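Local coordinates for protein sulfate transporter 4.1, chloroplastic (Arabidopsis thaliana, PDB 7LHV) that cotransports sulfate with protons across the membrane and may help regulate sulfate assimilation, at residues 109-122 against 151-163. Sequence-based numbering, arbitrary orientation.
With SO4 (sulfate ion), chain D.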
loop_
_atom_site.group_PDB
_atom_site.type_symbol
_atom_site.label_atom_id
_atom_site.label_comp_id
_atom_site.label_asym_id
_atom_site.label_seq_id
_atom_site.Cartn_x
_atom_site.Cartn_y
_atom_site.Cartn_z
ATOM N N LEU A 109 -35.264 2.517 -16.638
ATOM C CA LEU A 109 -33.959 2.128 -17.162
ATOM C C LEU A 109 -33.804 2.439 -18.644
ATOM O O LEU A 109 -32.729 2.874 -19.070
ATOM C CB LEU A 109 -33.729 0.638 -16.910
ATOM C CG LEU A 109 -32.598 -0.064 -17.661
ATOM C CD1 LEU A 109 -31.255 0.562 -17.341
ATOM C CD2 LEU A 109 -32.591 -1.537 -17.316
ATOM N N VAL A 110 -34.843 2.214 -19.445
ATOM C CA VAL A 110 -34.709 2.358 -20.897
ATOM C C VAL A 110 -34.179 3.747 -21.267
ATOM O O VAL A 110 -33.122 3.845 -21.922
ATOM C CB VAL A 110 -36.037 2.058 -21.615
ATOM C CG1 VAL A 110 -35.950 2.436 -23.080
ATOM C CG2 VAL A 110 -36.410 0.598 -21.461
ATOM N N PRO A 111 -34.834 4.848 -20.857
ATOM C CA PRO A 111 -34.265 6.167 -21.174
ATOM C C PRO A 111 -32.914 6.404 -20.531
ATOM O O PRO A 111 -32.034 7.016 -21.147
ATOM C CB PRO A 111 -35.326 7.136 -20.644
ATOM C CG PRO A 111 -36.003 6.401 -19.577
ATOM C CD PRO A 111 -36.057 4.986 -20.043
ATOM N N GLN A 112 -32.723 5.924 -19.301
ATOM C CA GLN A 112 -31.428 6.065 -18.650
ATOM C C GLN A 112 -30.358 5.271 -19.382
ATOM O O GLN A 112 -29.215 5.720 -19.491
ATOM C CB GLN A 112 -31.518 5.625 -17.192
ATOM C CG GLN A 112 -32.021 6.701 -16.255
ATOM C CD GLN A 112 -31.695 6.404 -14.812
ATOM O OE1 GLN A 112 -31.452 5.256 -14.442
ATOM N NE2 GLN A 112 -31.685 7.440 -13.983
ATOM N N ALA A 113 -30.710 4.086 -19.886
ATOM C CA ALA A 113 -29.749 3.294 -20.645
ATOM C C ALA A 113 -29.308 4.028 -21.903
ATOM O O ALA A 113 -28.109 4.114 -22.196
ATOM C CB ALA A 113 -30.350 1.935 -20.996
ATOM N N MET A 114 -30.265 4.580 -22.657
ATOM C CA MET A 114 -29.884 5.322 -23.860
ATOM C C MET A 114 -29.062 6.562 -23.516
ATOM O O MET A 114 -28.083 6.878 -24.205
ATOM C CB MET A 114 -31.119 5.704 -24.671
ATOM C CG MET A 114 -31.857 4.524 -25.272
ATOM S SD MET A 114 -33.265 5.029 -26.273
ATOM C CE MET A 114 -34.430 5.519 -25.007
ATOM N N SER A 115 -29.439 7.273 -22.450
ATOM C CA SER A 115 -28.707 8.476 -22.063
ATOM C C SER A 115 -27.275 8.152 -21.656
ATOM O O SER A 115 -26.337 8.867 -22.030
ATOM C CB SER A 115 -29.441 9.178 -20.927
ATOM O OG SER A 115 -30.769 9.493 -21.298
ATOM N N TYR A 116 -27.084 7.076 -20.889
ATOM C CA TYR A 116 -25.740 6.687 -20.483
ATOM C C TYR A 116 -24.916 6.193 -21.662
ATOM O O TYR A 116 -23.706 6.434 -21.710
ATOM C CB TYR A 116 -25.809 5.615 -19.401
ATOM C CG TYR A 116 -26.376 6.104 -18.093
ATOM C CD1 TYR A 116 -26.230 7.424 -17.703
ATOM C CD2 TYR A 116 -27.062 5.245 -17.252
ATOM C CE1 TYR A 116 -26.749 7.873 -16.509
ATOM C CE2 TYR A 116 -27.583 5.684 -16.058
ATOM C CZ TYR A 116 -27.424 6.998 -15.690
ATOM O OH TYR A 116 -27.943 7.438 -14.500
ATOM N N ALA A 117 -25.542 5.496 -22.614
ATOM C CA ALA A 117 -24.821 5.108 -23.821
ATOM C C ALA A 117 -24.361 6.332 -24.594
ATOM O O ALA A 117 -23.244 6.358 -25.124
ATOM C CB ALA A 117 -25.698 4.223 -24.700
ATOM N N LYS A 118 -25.212 7.356 -24.677
ATOM C CA LYS A 118 -24.799 8.606 -25.307
ATOM C C LYS A 118 -23.650 9.254 -24.546
ATOM O O LYS A 118 -22.748 9.843 -25.151
ATOM C CB LYS A 118 -25.985 9.561 -25.401
ATOM C CG LYS A 118 -26.853 9.351 -26.622
ATOM C CD LYS A 118 -26.123 9.757 -27.888
ATOM C CE LYS A 118 -25.889 11.254 -27.921
ATOM N NZ LYS A 118 -27.167 12.002 -28.054
ATOM N N LEU A 119 -23.673 9.165 -23.213
ATOM C CA LEU A 119 -22.599 9.743 -22.411
ATOM C C LEU A 119 -21.264 9.061 -22.685
ATOM O O LEU A 119 -20.220 9.721 -22.731
ATOM C CB LEU A 119 -22.950 9.655 -20.925
ATOM C CG LEU A 119 -21.843 9.976 -19.923
ATOM C CD1 LEU A 119 -21.392 11.412 -20.066
ATOM C CD2 LEU A 119 -22.320 9.706 -18.512
ATOM N N ALA A 120 -21.275 7.740 -22.866
ATOM C CA ALA A 120 -20.043 6.995 -23.088
ATOM C C ALA A 120 -19.450 7.220 -24.471
ATOM O O ALA A 120 -18.330 6.766 -24.725
ATOM C CB ALA A 120 -20.287 5.501 -22.877
ATOM N N GLY A 121 -20.161 7.902 -25.366
ATOM C CA GLY A 121 -19.706 8.098 -26.722
ATOM C C GLY A 121 -20.221 7.084 -27.716
ATOM O O GLY A 121 -20.038 7.277 -28.926
ATOM N N LEU A 122 -20.847 6.011 -27.254
ATOM C CA LEU A 122 -21.440 5.025 -28.135
ATOM C C LEU A 122 -22.809 5.498 -28.612
ATOM O O LEU A 122 -23.428 6.364 -27.991
ATOM C CB LEU A 122 -21.567 3.693 -27.408
ATOM C CG LEU A 122 -20.316 3.217 -26.673
ATOM C CD1 LEU A 122 -20.648 2.045 -25.777
ATOM C CD2 LEU A 122 -19.233 2.841 -27.659
ATOM N N PRO A 151 -26.150 0.040 -17.323
ATOM C CA PRO A 151 -25.266 1.205 -17.410
ATOM C C PRO A 151 -25.410 2.102 -16.192
ATOM O O PRO A 151 -26.503 2.279 -15.652
ATOM C CB PRO A 151 -25.739 1.913 -18.685
ATOM C CG PRO A 151 -26.498 0.890 -19.442
ATOM C CD PRO A 151 -27.125 0.006 -18.422
ATOM N N VAL A 152 -24.287 2.674 -15.762
ATOM C CA VAL A 152 -24.267 3.658 -14.689
ATOM C C VAL A 152 -23.443 4.849 -15.159
ATOM O O VAL A 152 -22.696 4.771 -16.136
ATOM C CB VAL A 152 -23.704 3.092 -13.369
ATOM C CG1 VAL A 152 -24.519 1.898 -12.918
ATOM C CG2 VAL A 152 -22.255 2.713 -13.531
ATOM N N ALA A 153 -23.606 5.971 -14.458
ATOM C CA ALA A 153 -22.949 7.203 -14.881
ATOM C C ALA A 153 -21.431 7.090 -14.793
ATOM O O ALA A 153 -20.718 7.493 -15.717
ATOM C CB ALA A 153 -23.449 8.376 -14.041
ATOM N N LEU A 154 -20.918 6.529 -13.697
ATOM C CA LEU A 154 -19.476 6.520 -13.476
ATOM C C LEU A 154 -18.768 5.579 -14.445
ATOM O O LEU A 154 -17.735 5.934 -15.026
ATOM C CB LEU A 154 -19.172 6.134 -12.031
ATOM C CG LEU A 154 -17.709 6.247 -11.608
ATOM C CD1 LEU A 154 -17.214 7.658 -11.825
ATOM C CD2 LEU A 154 -17.548 5.842 -10.157
ATOM N N VAL A 155 -19.296 4.369 -14.622
ATOM C CA VAL A 155 -18.669 3.420 -15.534
ATOM C C VAL A 155 -18.749 3.928 -16.967
ATOM O O VAL A 155 -17.811 3.758 -17.751
ATOM C CB VAL A 155 -19.304 2.028 -15.379
ATOM C CG1 VAL A 155 -18.946 1.140 -16.547
ATOM C CG2 VAL A 155 -18.850 1.394 -14.081
ATOM N N SER A 156 -19.862 4.569 -17.329
ATOM C CA SER A 156 -19.965 5.171 -18.655
ATOM C C SER A 156 -18.933 6.275 -18.840
ATOM O O SER A 156 -18.325 6.393 -19.909
ATOM C CB SER A 156 -21.375 5.711 -18.881
ATOM O OG SER A 156 -22.324 4.660 -18.916
ATOM N N LEU A 157 -18.719 7.093 -17.807
ATOM C CA LEU A 157 -17.700 8.133 -17.889
ATOM C C LEU A 157 -16.308 7.540 -18.061
ATOM O O LEU A 157 -15.508 8.037 -18.859
ATOM C CB LEU A 157 -17.750 9.014 -16.644
ATOM C CG LEU A 157 -16.596 9.999 -16.486
ATOM C CD1 LEU A 157 -16.662 11.083 -17.543
ATOM C CD2 LEU A 157 -16.618 10.602 -15.098
ATOM N N LEU A 158 -15.996 6.479 -17.314
ATOM C CA LEU A 158 -14.682 5.851 -17.436
ATOM C C LEU A 158 -14.492 5.221 -18.812
ATOM O O LEU A 158 -13.407 5.309 -19.403
ATOM C CB LEU A 158 -14.496 4.805 -16.339
ATOM C CG LEU A 158 -14.555 5.337 -14.910
ATOM C CD1 LEU A 158 -14.457 4.197 -13.917
ATOM C CD2 LEU A 158 -13.459 6.350 -14.678
ATOM N N VAL A 159 -15.535 4.573 -19.333
ATOM C CA VAL A 159 -15.470 3.991 -20.668
ATOM C C VAL A 159 -15.235 5.077 -21.705
ATOM O O VAL A 159 -14.406 4.923 -22.610
ATOM C CB VAL A 159 -16.754 3.194 -20.963
ATOM C CG1 VAL A 159 -16.896 2.943 -22.447
ATOM C CG2 VAL A 159 -16.748 1.886 -20.199
ATOM N N SER A 160 -15.956 6.194 -21.589
ATOM C CA SER A 160 -15.745 7.306 -22.508
ATOM C C SER A 160 -14.326 7.840 -22.403
ATOM O O SER A 160 -13.699 8.157 -23.420
ATOM C CB SER A 160 -16.754 8.417 -22.223
ATOM O OG SER A 160 -16.427 9.588 -22.947
ATOM N N ASN A 161 -13.806 7.946 -21.181
ATOM C CA ASN A 161 -12.447 8.434 -20.981
ATOM C C ASN A 161 -11.440 7.547 -21.704
ATOM O O ASN A 161 -10.595 8.035 -22.464
ATOM C CB ASN A 161 -12.142 8.502 -19.486
ATOM C CG ASN A 161 -10.884 9.273 -19.183
ATOM O OD1 ASN A 161 -9.986 8.777 -18.505
ATOM N ND2 ASN A 161 -10.810 10.499 -19.682
ATOM N N ALA A 162 -11.545 6.232 -21.505
ATOM C CA ALA A 162 -10.609 5.311 -22.145
ATOM C C ALA A 162 -10.735 5.351 -23.666
ATOM O O ALA A 162 -9.729 5.435 -24.384
ATOM C CB ALA A 162 -10.831 3.891 -21.623
ATOM N N LEU A 163 -11.968 5.307 -24.178
ATOM C CA LEU A 163 -12.153 5.281 -25.625
ATOM C C LEU A 163 -11.628 6.555 -26.271
ATOM O O LEU A 163 -10.937 6.499 -27.293
ATOM C CB LEU A 163 -13.625 5.083 -25.979
ATOM C CG LEU A 163 -14.307 3.804 -25.497
ATOM C CD1 LEU A 163 -15.533 3.509 -26.346
ATOM C CD2 LEU A 163 -13.344 2.632 -25.478
HETATM S S SO4 D . -26.367 5.543 -11.050
HETATM O O1 SO4 D . -27.068 6.580 -10.301
HETATM O O2 SO4 D . -25.947 4.489 -10.136
HETATM O O3 SO4 D . -25.192 6.122 -11.688
HETATM O O4 SO4 D . -27.253 4.990 -12.069
#
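Leu109 brings CD1 up to Pro151 CD, and Ala113 packs beside CG of the same proline ring. Tyr116 makes the largest contribution from this helix. Tyr116 CB meets Pro151 CB at 3.8 Å. With CG anti to the carbonyl carbon (chi1 -67°), the ring passes the start of helix 153-166, and one face lies over Val152 C and Ala153 N. Here the sulfate sits at a helix N-terminus, as in SLC26 transporters, whose substrate site lies between the starts of two half-helices. Ala153 N donates a nearly straight hydrogen bond to sulfate O3 (3.2 Å, 171°), and Phe391 N and Ser392 OG bind the same ion. Tyr116 OH lies 3.5 Å from sulfate O4. Cutting Tyr116 back to an alanine is likely to uncover the Val152-Ala153 peptide and remove one wall beside the anion. Leu119 rests CD2 against Ala153 O and Ser156 CB. Ser156 OG donates to Val152 O (2.8 Å) and is also hydrogen-bonded to Tyr385 OH. The backbones draw closest between Ala120 CA and Ser160 CA (4.3 Å), and Ala120 O meets Ser160 CB at 3.4 Å. After the Schellman turn at Gly121, Leu122 crosses Leu163 at about a right angle, CD2 touching CD1.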